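Long-range contacts in Myo-inositol phosphohydrolase (Mitsuokella multacida, PDB 4WU3), which probably removes phosphate groups from inositol phosphates such as phytate, and is captured here with inositol-(1,3,4,5)-tetrakisphosphate bound: residues A[87-92]-A[255-260]; A[260-265]-A[310-315]; A[415-420]-A[529-534]; A[554-559]-A[605-610]. The protein carries 2 engineered substitutions. All coordinates share one frame; numbering follows the deposited sequence.

Contact 1. Residues A[87-92]-A[255-260]; sequences DTMNVS and MHDILK. With GOL (glycerol), chain I.
Met89 and Val91 close on one side of helix 247-261, around His256. Met89 CB lies 4.1 Å from His256 CD2, at the side of the imidazole, and the chain runs on from there. Its CG comes next, beside the aliphatic root of Lys260, and SD then settles 3.8 Å from Asp257 CA, with the Asp257 carboxylate close by; that carboxylate pairs with Arg273. A bend at chi3 (-63°) turns Met89 CE back within its own segment, 4.0 Å from Val91 CG1.

His256 is held from several sides. Its NE2 donates to Met89 O over 3.0 Å, nearly straight (166°) and almost in the ring plane, although the donor stands 34° off the carbonyl plane. ND1 bonds to Tyr240 OH, so both ring nitrogens are taken and the ring's rotation is fixed. Val91 CG2 presses on one face in a CH-pi contact, 3.6 Å from the ring centroid and directly over it. A phenylalanine at His256 would probably keep much of that packing but leave Met89 O and Tyr240 OH without their nitrogen partners.

Farther out, Lys260 NZ and Thr88 O share a water, and the same NZ donates to O2 of a glycerol, probably from the crystallisation liquor, at 3.1 Å. Strand 91-94 runs parallel to strand 237-241, and the chain passes from that second strand through a loop into helix 247-261. The contact packs this helix against the start of strand 91-94 and the loop leading into it, beside the strand, P-loop and helix of the protein tyrosine phosphatase fold.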
# COMPACT_ATOMS: atom_id res chain seq x y z
N ASP A 87 -11.87 16.30 -27.98
CA ASP A 87 -12.87 17.36 -28.06
C ASP A 87 -14.32 16.85 -28.08
O ASP A 87 -15.26 17.64 -27.91
CB ASP A 87 -12.58 18.24 -29.29
CG ASP A 87 -11.32 19.07 -29.12
OD1 ASP A 87 -10.66 18.99 -28.06
OD2 ASP A 87 -10.97 19.83 -30.06
N THR A 88 -14.50 15.53 -28.25
CA THR A 88 -15.83 14.94 -28.33
C THR A 88 -16.15 14.01 -27.16
O THR A 88 -17.06 13.18 -27.24
CB THR A 88 -15.98 14.14 -29.63
OG1 THR A 88 -14.97 13.13 -29.68
CG2 THR A 88 -15.86 15.05 -30.84
N MET A 89 -15.42 14.15 -26.07
CA MET A 89 -15.57 13.25 -24.93
C MET A 89 -16.74 13.66 -24.03
O MET A 89 -17.26 12.84 -23.28
CB MET A 89 -14.29 13.22 -24.12
CG MET A 89 -13.13 12.58 -24.89
SD MET A 89 -11.79 12.07 -23.81
CE MET A 89 -11.27 13.65 -23.16
N ASN A 90 -17.13 14.93 -24.11
CA ASN A 90 -18.25 15.45 -23.36
C ASN A 90 -18.06 15.21 -21.88
O ASN A 90 -18.89 14.61 -21.21
CB ASN A 90 -19.55 14.83 -23.84
CG ASN A 90 -19.96 15.35 -25.20
OD1 ASN A 90 -19.49 16.40 -25.64
ND2 ASN A 90 -20.85 14.63 -25.88
N VAL A 91 -16.95 15.72 -21.37
CA VAL A 91 -16.52 15.42 -20.05
C VAL A 91 -15.91 16.65 -19.39
O VAL A 91 -15.27 17.46 -20.06
CB VAL A 91 -15.50 14.27 -20.10
CG1 VAL A 91 -14.13 14.78 -20.53
CG2 VAL A 91 -15.42 13.58 -18.76
N SER A 92 -16.12 16.79 -18.09
CA SER A 92 -15.37 17.78 -17.29
C SER A 92 -15.06 17.18 -15.93
O SER A 92 -15.51 16.08 -15.62
CB SER A 92 -16.13 19.11 -17.15
OG SER A 92 -17.41 18.92 -16.58
N MET A 255 -9.77 6.96 -17.14
CA MET A 255 -10.70 5.88 -17.53
C MET A 255 -11.66 6.32 -18.64
O MET A 255 -11.89 5.59 -19.61
CB MET A 255 -11.51 5.39 -16.32
CG MET A 255 -10.70 4.62 -15.30
SD MET A 255 -11.60 4.39 -13.75
CE MET A 255 -12.95 3.33 -14.29
N HIS A 256 -12.24 7.50 -18.49
CA HIS A 256 -13.16 8.05 -19.49
C HIS A 256 -12.47 8.15 -20.86
O HIS A 256 -12.99 7.68 -21.86
CB HIS A 256 -13.65 9.43 -19.03
CG HIS A 256 -14.83 9.95 -19.79
ND1 HIS A 256 -16.13 9.77 -19.38
CD2 HIS A 256 -14.89 10.66 -20.94
CE1 HIS A 256 -16.95 10.35 -20.24
NE2 HIS A 256 -16.22 10.90 -21.20
N ASP A 257 -11.29 8.78 -20.87
CA ASP A 257 -10.52 8.96 -22.09
C ASP A 257 -10.27 7.59 -22.74
O ASP A 257 -10.44 7.42 -23.94
CB ASP A 257 -9.20 9.65 -21.75
CG ASP A 257 -8.50 10.26 -22.95
OD1 ASP A 257 -8.76 9.83 -24.10
OD2 ASP A 257 -7.65 11.16 -22.75
N ILE A 258 -9.91 6.61 -21.92
CA ILE A 258 -9.66 5.26 -22.40
C ILE A 258 -10.91 4.62 -23.02
O ILE A 258 -10.84 3.98 -24.08
CB ILE A 258 -9.16 4.37 -21.24
CG1 ILE A 258 -7.68 4.67 -20.94
CG2 ILE A 258 -9.39 2.90 -21.56
CD1 ILE A 258 -7.23 4.20 -19.58
N LEU A 259 -12.05 4.77 -22.36
CA LEU A 259 -13.32 4.24 -22.88
C LEU A 259 -13.69 4.86 -24.23
O LEU A 259 -14.32 4.20 -25.07
CB LEU A 259 -14.44 4.49 -21.88
CG LEU A 259 -14.48 3.54 -20.68
CD1 LEU A 259 -15.37 4.10 -19.58
CD2 LEU A 259 -14.95 2.16 -21.13
N LYS A 260 -13.32 6.11 -24.45
CA LYS A 260 -13.61 6.77 -25.71
C LYS A 260 -12.53 6.55 -26.78
O LYS A 260 -12.82 6.55 -27.95
CB LYS A 260 -13.75 8.28 -25.50
CG LYS A 260 -14.87 8.69 -24.57
CD LYS A 260 -16.22 8.40 -25.18
CE LYS A 260 -17.31 8.95 -24.28
NZ LYS A 260 -18.66 8.84 -24.89
C1 GOL I . -19.99 10.76 -22.44
O1 GOL I . -20.02 11.81 -21.46
C2 GOL I . -20.86 9.58 -22.02
O2 GOL I . -20.11 8.39 -22.18
C3 GOL I . -22.12 9.46 -22.86
O3 GOL I . -22.13 8.23 -23.60
O HOH W 1 -19.15 11.01 -26.74

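Contact 2. Residues A[260-265]-A[310-315]; sequences KNAKDV and YVKENP
Ala262, in the turn that follows helix 247-261, sits against Val311 and Lys312 near the C-terminal end of helix 291-313. This is helix-end packing in a phosphatase domain of the protein tyrosine phosphatase type: two helices of its helical layer come together close to where both run out, and the surface lysines finish the join. At the centre the contact is apolar. Ala262 CB points at the partner helix and meets Val311 CG1 at 4.0 Å, extending a patch in which Val311 also touches Ile258 and Leu259.

Lys263 works farther out. Its chain is extended beyond CG and crosses the ring of Pro315 at about a right angle, so that CE lies 3.7 Å from Pro315 CB. The methylenes do the touching here, at the protein surface. Each backbone is firmed up locally: Asn261 O takes both Asp264 N and Val265 N, which closes the turn that carries Ala262, while Asn314 ND2 reaches back to Tyr310 O at 2.9 Å, in the carbonyl plane and on a lone pair, where helix 291-313 ends.

Lys312 behaves differently from Lys263. Bends at chi2 (-77°) and chi3 (-110°) fold its chain toward the turn and lay CD 3.7 Å from Ala262 O. Its ammonium group makes no direct bond across the contact; instead a single water donates to Ala262 O at 3.1 Å and accepts from Lys312 NZ at 2.9 Å.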
# COMPACT_ATOMS: atom_id res chain seq x y z
N LYS A 260 -13.32 6.11 -24.45
CA LYS A 260 -13.61 6.77 -25.71
C LYS A 260 -12.53 6.55 -26.78
O LYS A 260 -12.82 6.55 -27.95
CB LYS A 260 -13.75 8.28 -25.50
CG LYS A 260 -14.87 8.69 -24.57
CD LYS A 260 -16.22 8.40 -25.18
CE LYS A 260 -17.31 8.95 -24.28
NZ LYS A 260 -18.66 8.84 -24.89
N ASN A 261 -11.28 6.35 -26.37
CA ASN A 261 -10.19 6.50 -27.30
C ASN A 261 -9.11 5.43 -27.27
O ASN A 261 -8.13 5.53 -28.00
CB ASN A 261 -9.52 7.86 -27.06
CG ASN A 261 -10.47 9.02 -27.27
OD1 ASN A 261 -11.13 9.11 -28.31
ND2 ASN A 261 -10.54 9.92 -26.29
N ALA A 262 -9.26 4.41 -26.43
CA ALA A 262 -8.18 3.45 -26.30
C ALA A 262 -7.78 2.88 -27.66
O ALA A 262 -6.62 2.57 -27.87
CB ALA A 262 -8.56 2.33 -25.34
N LYS A 263 -8.75 2.76 -28.57
CA LYS A 263 -8.52 2.13 -29.87
C LYS A 263 -7.54 2.90 -30.74
O LYS A 263 -6.82 2.31 -31.54
CB LYS A 263 -9.82 2.03 -30.66
CG LYS A 263 -10.77 0.94 -30.20
CD LYS A 263 -12.09 1.01 -30.95
CE LYS A 263 -13.14 0.11 -30.32
NZ LYS A 263 -14.40 0.04 -31.11
N ASP A 264 -7.53 4.21 -30.58
CA ASP A 264 -6.80 5.09 -31.48
C ASP A 264 -5.64 5.79 -30.81
O ASP A 264 -4.78 6.33 -31.49
CB ASP A 264 -7.76 6.14 -32.03
CG ASP A 264 -8.94 5.52 -32.74
OD1 ASP A 264 -8.74 4.57 -33.51
OD2 ASP A 264 -10.08 5.98 -32.51
N VAL A 265 -5.60 5.77 -29.48
CA VAL A 265 -4.60 6.53 -28.72
C VAL A 265 -3.86 5.65 -27.72
O VAL A 265 -4.46 4.80 -27.06
CB VAL A 265 -5.28 7.72 -27.99
CG1 VAL A 265 -4.26 8.53 -27.22
CG2 VAL A 265 -6.01 8.60 -28.99
N TYR A 310 -7.91 -3.80 -20.54
CA TYR A 310 -9.25 -4.37 -20.52
C TYR A 310 -10.11 -3.78 -21.63
O TYR A 310 -10.79 -4.51 -22.36
CB TYR A 310 -9.93 -4.11 -19.18
CG TYR A 310 -11.43 -4.28 -19.24
CD1 TYR A 310 -12.00 -5.53 -19.32
CD2 TYR A 310 -12.28 -3.17 -19.21
CE1 TYR A 310 -13.37 -5.69 -19.38
CE2 TYR A 310 -13.65 -3.32 -19.26
CZ TYR A 310 -14.18 -4.58 -19.34
OH TYR A 310 -15.55 -4.74 -19.42
N VAL A 311 -10.09 -2.46 -21.77
CA VAL A 311 -10.87 -1.82 -22.81
C VAL A 311 -10.32 -2.22 -24.18
O VAL A 311 -11.08 -2.49 -25.11
CB VAL A 311 -10.92 -0.30 -22.63
CG1 VAL A 311 -11.70 0.34 -23.78
CG2 VAL A 311 -11.60 0.04 -21.31
N LYS A 312 -9.00 -2.28 -24.31
CA LYS A 312 -8.40 -2.72 -25.57
C LYS A 312 -8.86 -4.11 -25.99
O LYS A 312 -9.25 -4.32 -27.14
CB LYS A 312 -6.88 -2.69 -25.48
CG LYS A 312 -6.29 -1.35 -25.82
CD LYS A 312 -6.28 -1.11 -27.32
CE LYS A 312 -4.87 -1.14 -27.87
NZ LYS A 312 -4.82 -0.47 -29.19
N GLU A 313 -8.82 -5.04 -25.05
CA GLU A 313 -9.21 -6.42 -25.34
C GLU A 313 -10.72 -6.62 -25.40
O GLU A 313 -11.19 -7.57 -26.01
CB GLU A 313 -8.61 -7.38 -24.30
CG GLU A 313 -7.10 -7.54 -24.43
CD GLU A 313 -6.44 -8.01 -23.14
OE1 GLU A 313 -7.04 -8.84 -22.41
OE2 GLU A 313 -5.32 -7.54 -22.86
N ASN A 314 -11.48 -5.74 -24.76
CA ASN A 314 -12.93 -5.91 -24.68
C ASN A 314 -13.69 -4.65 -25.10
O ASN A 314 -14.37 -4.04 -24.28
CB ASN A 314 -13.34 -6.27 -23.25
CG ASN A 314 -12.67 -7.53 -22.73
OD1 ASN A 314 -13.20 -8.64 -22.85
ND2 ASN A 314 -11.50 -7.36 -22.11
N PRO A 315 -13.58 -4.27 -26.38
CA PRO A 315 -14.19 -3.03 -26.87
C PRO A 315 -15.71 -3.04 -26.80
O PRO A 315 -16.33 -2.00 -26.89
CB PRO A 315 -13.69 -2.93 -28.32
CG PRO A 315 -13.32 -4.32 -28.71
CD PRO A 315 -12.85 -4.99 -27.45
O HOH W 2 -4.09 2.33 -29.57

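Contact 3. Residues A[415-420]-A[529-534]; sequences PIYIMD and TMPANA
Pro415 meets Ala534 backbone to backbone, their CA atoms 4.9 Å apart, where strand 416-422 begins beside a type II turn running from Pro531 to Ala534. The turn is closed by Ala534 N bonding to Pro531 O, and Asn533, its third residue, has the positive phi (61°) this turn type needs. Between the segments the backbone link is a CA-H...O contact, Ala534 CA to Pro415 O at 3.3 Å.

Two prolines form the outer part of the interface. Their rings cross at a slant, with Pro415 CG 3.9 Å from Pro531 CB. Tyr417 fills the inner part: with CG anti to its carbonyl carbon (chi1 -67°), the ring leans toward the turn and its hydroxyl end butts against Pro531, OH to CD 3.1 Å, a tight fit. Lower on the same ring, CE1 lies 4.0 Å from Ala534 CB, so the tyrosine bridges both ends of the turn. A serine in place of Tyr417 would probably open a gap beneath Pro531 and deprive the Ala534 methyl of its aromatic neighbour.

The same ring stacks with His503 and meets Phe526 edge-to-face. Strand 416-422 lies between two parallel strands, 503-509 and 535-539; helix 517-529 and this turn carry the chain from one to the other, a beta-alpha-beta crossover that steps over the strand holding Tyr417.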
# COMPACT_ATOMS: atom_id res chain seq x y z
N PRO A 415 -52.64 -22.39 15.32
CA PRO A 415 -51.56 -23.03 14.55
C PRO A 415 -50.17 -22.44 14.84
O PRO A 415 -50.01 -21.23 15.04
CB PRO A 415 -51.97 -22.81 13.09
CG PRO A 415 -53.02 -21.75 13.10
CD PRO A 415 -53.59 -21.63 14.49
N ILE A 416 -49.17 -23.33 14.89
CA ILE A 416 -47.81 -22.96 15.26
C ILE A 416 -46.91 -22.91 14.03
O ILE A 416 -46.82 -23.90 13.29
CB ILE A 416 -47.22 -23.97 16.25
CG1 ILE A 416 -48.07 -24.02 17.52
CG2 ILE A 416 -45.78 -23.58 16.60
CD1 ILE A 416 -47.76 -25.20 18.41
N TYR A 417 -46.27 -21.77 13.81
CA TYR A 417 -45.35 -21.60 12.68
C TYR A 417 -43.92 -21.50 13.20
O TYR A 417 -43.63 -20.77 14.14
CB TYR A 417 -45.65 -20.33 11.87
CG TYR A 417 -46.95 -20.37 11.12
CD1 TYR A 417 -48.15 -20.14 11.78
CD2 TYR A 417 -46.99 -20.61 9.75
CE1 TYR A 417 -49.35 -20.18 11.11
CE2 TYR A 417 -48.21 -20.65 9.07
CZ TYR A 417 -49.38 -20.43 9.76
OH TYR A 417 -50.60 -20.45 9.14
N ILE A 418 -43.03 -22.26 12.57
CA ILE A 418 -41.60 -22.09 12.78
C ILE A 418 -41.13 -21.07 11.74
O ILE A 418 -41.26 -21.30 10.53
CB ILE A 418 -40.83 -23.42 12.61
CG1 ILE A 418 -41.26 -24.44 13.67
CG2 ILE A 418 -39.33 -23.19 12.66
CD1 ILE A 418 -41.13 -23.98 15.11
N MET A 419 -40.63 -19.93 12.23
CA MET A 419 -40.14 -18.87 11.36
C MET A 419 -38.62 -18.94 11.29
O MET A 419 -37.92 -18.45 12.17
CB MET A 419 -40.59 -17.50 11.88
CG MET A 419 -42.09 -17.37 12.15
SD MET A 419 -43.13 -17.50 10.68
CE MET A 419 -42.66 -16.04 9.75
N ASP A 420 -38.12 -19.59 10.25
CA ASP A 420 -36.69 -19.77 10.06
C ASP A 420 -36.14 -18.51 9.39
O ASP A 420 -36.48 -18.22 8.25
CB ASP A 420 -36.45 -21.02 9.20
CG ASP A 420 -35.00 -21.21 8.78
OD1 ASP A 420 -34.11 -20.52 9.30
OD2 ASP A 420 -34.77 -22.06 7.90
N THR A 529 -51.88 -11.98 6.76
CA THR A 529 -52.71 -13.08 6.27
C THR A 529 -52.69 -14.29 7.19
O THR A 529 -53.41 -15.26 6.96
CB THR A 529 -52.21 -13.56 4.90
OG1 THR A 529 -50.95 -14.21 5.05
CG2 THR A 529 -51.97 -12.45 4.00
N MET A 530 -51.84 -14.28 8.22
CA MET A 530 -51.71 -15.45 9.06
C MET A 530 -53.00 -15.65 9.85
O MET A 530 -53.72 -14.70 10.14
CB MET A 530 -50.50 -15.35 9.98
CG MET A 530 -50.66 -14.42 11.18
SD MET A 530 -49.09 -14.20 12.04
CE MET A 530 -49.64 -13.27 13.45
N PRO A 531 -53.30 -16.91 10.19
CA PRO A 531 -54.53 -17.19 10.91
C PRO A 531 -54.55 -16.54 12.27
O PRO A 531 -53.49 -16.32 12.86
CB PRO A 531 -54.50 -18.71 11.10
CG PRO A 531 -53.49 -19.22 10.14
CD PRO A 531 -52.50 -18.11 9.93
N ALA A 532 -55.74 -16.24 12.78
CA ALA A 532 -55.83 -15.72 14.13
C ALA A 532 -55.34 -16.77 15.11
O ALA A 532 -55.39 -17.97 14.85
CB ALA A 532 -57.26 -15.28 14.45
N ASN A 533 -54.86 -16.29 16.24
CA ASN A 533 -54.27 -17.12 17.28
C ASN A 533 -53.03 -17.88 16.81
O ASN A 533 -52.57 -18.78 17.51
CB ASN A 533 -55.24 -18.17 17.85
CG ASN A 533 -56.64 -17.66 18.09
OD1 ASN A 533 -57.63 -18.32 17.74
ND2 ASN A 533 -56.74 -16.52 18.73
N ALA A 534 -52.50 -17.56 15.63
CA ALA A 534 -51.27 -18.21 15.17
C ALA A 534 -50.16 -17.93 16.19
O ALA A 534 -50.10 -16.84 16.77
CB ALA A 534 -50.85 -17.70 13.80

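Contact 4. Residues A[554-559]-A[605-610]; sequences YDMMKN and KFYQYV
Met556 pushes its side chain into the hollow between Phe606 and Tyr607, consecutive residues of the facing helix. The sulfur reaches the bottom, where SD lies 3.8 Å from Tyr607 CA. It comes to the edges of both rings, near their planes, giving a pair of Met-aromatic contacts, with Met556 SD 3.9 Å from Phe606 CD2. Both rings take the same first torsion, CG anti to the backbone N (chi1 -176° in Phe606), so it is the helical turn from one residue to the next that sets them on the two flanks of the methionine.

These are neighbouring helices of the phosphatase fold. The segments 554-558 and 605-610 run in nearly the same direction, crossing at -25° with their axes 9.7 Å apart, and each belongs to a helix that starts near the inositol phosphate: Gly545 and Arg546 open helix 545-558, and Tyr596 lies early in helix 593-613, all three lining the pocket.

The opposite bump is Val610, which fits between Met556 and Met557. One branch, CG1, rests on the backbone at Met556 O, 3.6 Å away; the other, CG2, turns to Met557 CG at 4.1 Å. Met557 itself sits beside the far end of the phenyl ring, its CG 4.0 Å from Phe606 CZ and its sulfur also near the ring plane. Behind it, Ile524 and Thr527 of helix 517-529 touch Met557, and Leu564 covers the side where Met556 and Tyr607 meet.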
# COMPACT_ATOMS: atom_id res chain seq x y z
N TYR A 554 -42.28 -7.65 15.94
CA TYR A 554 -43.62 -8.20 16.09
C TYR A 554 -44.27 -7.72 17.39
O TYR A 554 -45.43 -7.31 17.39
CB TYR A 554 -43.55 -9.73 16.05
CG TYR A 554 -44.89 -10.42 16.04
CD1 TYR A 554 -45.87 -10.06 15.13
CD2 TYR A 554 -45.17 -11.45 16.92
CE1 TYR A 554 -47.10 -10.69 15.11
CE2 TYR A 554 -46.39 -12.09 16.91
CZ TYR A 554 -47.35 -11.71 16.00
OH TYR A 554 -48.58 -12.35 15.99
N ASP A 555 -43.53 -7.77 18.50
CA ASP A 555 -44.01 -7.25 19.77
C ASP A 555 -44.54 -5.82 19.58
O ASP A 555 -45.68 -5.52 19.96
CB ASP A 555 -42.89 -7.28 20.80
CG ASP A 555 -43.39 -7.15 22.25
OD1 ASP A 555 -44.60 -6.93 22.48
OD2 ASP A 555 -42.55 -7.28 23.18
N MET A 556 -43.73 -4.95 18.98
CA MET A 556 -44.10 -3.55 18.76
C MET A 556 -45.38 -3.46 17.96
O MET A 556 -46.28 -2.67 18.29
CB MET A 556 -43.04 -2.80 17.96
CG MET A 556 -41.83 -2.36 18.74
SD MET A 556 -40.62 -1.62 17.64
CE MET A 556 -39.13 -2.29 18.35
N MET A 557 -45.43 -4.22 16.87
CA MET A 557 -46.57 -4.17 15.97
C MET A 557 -47.86 -4.44 16.74
O MET A 557 -48.87 -3.80 16.50
CB MET A 557 -46.41 -5.18 14.82
CG MET A 557 -45.38 -4.77 13.76
SD MET A 557 -44.96 -6.10 12.61
CE MET A 557 -46.44 -6.17 11.60
N LYS A 558 -47.81 -5.41 17.66
CA LYS A 558 -49.01 -5.87 18.36
C LYS A 558 -49.30 -5.02 19.59
O LYS A 558 -50.43 -4.96 20.06
CB LYS A 558 -48.83 -7.33 18.79
CG LYS A 558 -48.49 -8.30 17.66
CD LYS A 558 -49.72 -8.70 16.87
CE LYS A 558 -50.61 -9.64 17.68
NZ LYS A 558 -51.78 -10.10 16.90
N ASN A 559 -48.28 -4.35 20.11
CA ASN A 559 -48.41 -3.56 21.32
C ASN A 559 -47.78 -2.19 21.14
O ASN A 559 -46.81 -1.86 21.82
CB ASN A 559 -47.73 -4.29 22.48
CG ASN A 559 -48.39 -5.62 22.79
OD1 ASN A 559 -49.43 -5.67 23.43
ND2 ASN A 559 -47.80 -6.69 22.32
N LYS A 605 -36.30 3.59 14.14
CA LYS A 605 -37.09 3.96 12.98
C LYS A 605 -38.31 3.06 12.90
O LYS A 605 -39.44 3.54 12.76
CB LYS A 605 -36.26 3.90 11.70
CG LYS A 605 -35.34 5.11 11.55
CD LYS A 605 -34.85 5.30 10.12
CE LYS A 605 -34.17 6.65 9.97
NZ LYS A 605 -33.63 6.88 8.60
N PHE A 606 -38.10 1.76 13.04
CA PHE A 606 -39.20 0.84 12.90
C PHE A 606 -40.27 1.10 13.96
O PHE A 606 -41.45 0.94 13.70
CB PHE A 606 -38.73 -0.61 12.96
CG PHE A 606 -39.83 -1.58 12.73
CD1 PHE A 606 -40.17 -1.94 11.44
CD2 PHE A 606 -40.55 -2.12 13.79
CE1 PHE A 606 -41.19 -2.83 11.22
CE2 PHE A 606 -41.57 -3.01 13.57
CZ PHE A 606 -41.89 -3.37 12.28
N TYR A 607 -39.86 1.50 15.16
CA TYR A 607 -40.81 1.89 16.19
C TYR A 607 -41.68 3.04 15.70
O TYR A 607 -42.91 3.01 15.86
CB TYR A 607 -40.08 2.29 17.47
CG TYR A 607 -41.01 2.70 18.58
CD1 TYR A 607 -41.58 1.74 19.41
CD2 TYR A 607 -41.35 4.03 18.78
CE1 TYR A 607 -42.45 2.10 20.43
CE2 TYR A 607 -42.22 4.40 19.79
CZ TYR A 607 -42.76 3.43 20.61
OH TYR A 607 -43.63 3.80 21.61
N GLN A 608 -41.05 4.04 15.08
CA GLN A 608 -41.79 5.17 14.53
C GLN A 608 -42.77 4.71 13.45
O GLN A 608 -43.91 5.18 13.37
CB GLN A 608 -40.86 6.23 13.93
CG GLN A 608 -41.63 7.39 13.31
CD GLN A 608 -40.75 8.48 12.73
OE1 GLN A 608 -39.53 8.42 12.80
NE2 GLN A 608 -41.39 9.49 12.14
N TYR A 609 -42.31 3.80 12.60
CA TYR A 609 -43.13 3.29 11.53
C TYR A 609 -44.41 2.68 12.10
O TYR A 609 -45.50 2.87 11.56
CB TYR A 609 -42.36 2.25 10.71
CG TYR A 609 -43.23 1.36 9.86
CD1 TYR A 609 -43.80 1.83 8.68
CD2 TYR A 609 -43.49 0.04 10.22
CE1 TYR A 609 -44.60 1.03 7.90
CE2 TYR A 609 -44.29 -0.77 9.44
CZ TYR A 609 -44.85 -0.26 8.28
OH TYR A 609 -45.64 -1.04 7.48
N VAL A 610 -44.27 1.94 13.19
CA VAL A 610 -45.40 1.30 13.82
C VAL A 610 -46.34 2.36 14.39
O VAL A 610 -47.55 2.32 14.18
CB VAL A 610 -44.96 0.35 14.95
CG1 VAL A 610 -46.14 -0.05 15.80
CG2 VAL A 610 -44.29 -0.89 14.36

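How the contacts relate
Followed from the N terminus, the four contacts come in series: none encloses or crosses another. Contact 1 closes a long loop of 162 residues, bringing strand 91-94 to helix 247-261. Contact 2 opens at the residue where contact 1 ends, Lys260, and closes 44 residues by tying the end of that helix to helix 291-313; the two also touch through Met89 and Asn261. Across the chain's centre, contact 3 closes 108 residues, joining strand 416-422 to the turn before strand 535-539, and contact 4 closes 45, pairing helix 545-558 with helix 593-613. Contacts 3 and 4 are neighbours, their centres about 18 Å apart; those of contacts 1 and 3 lie about 58 Å apart.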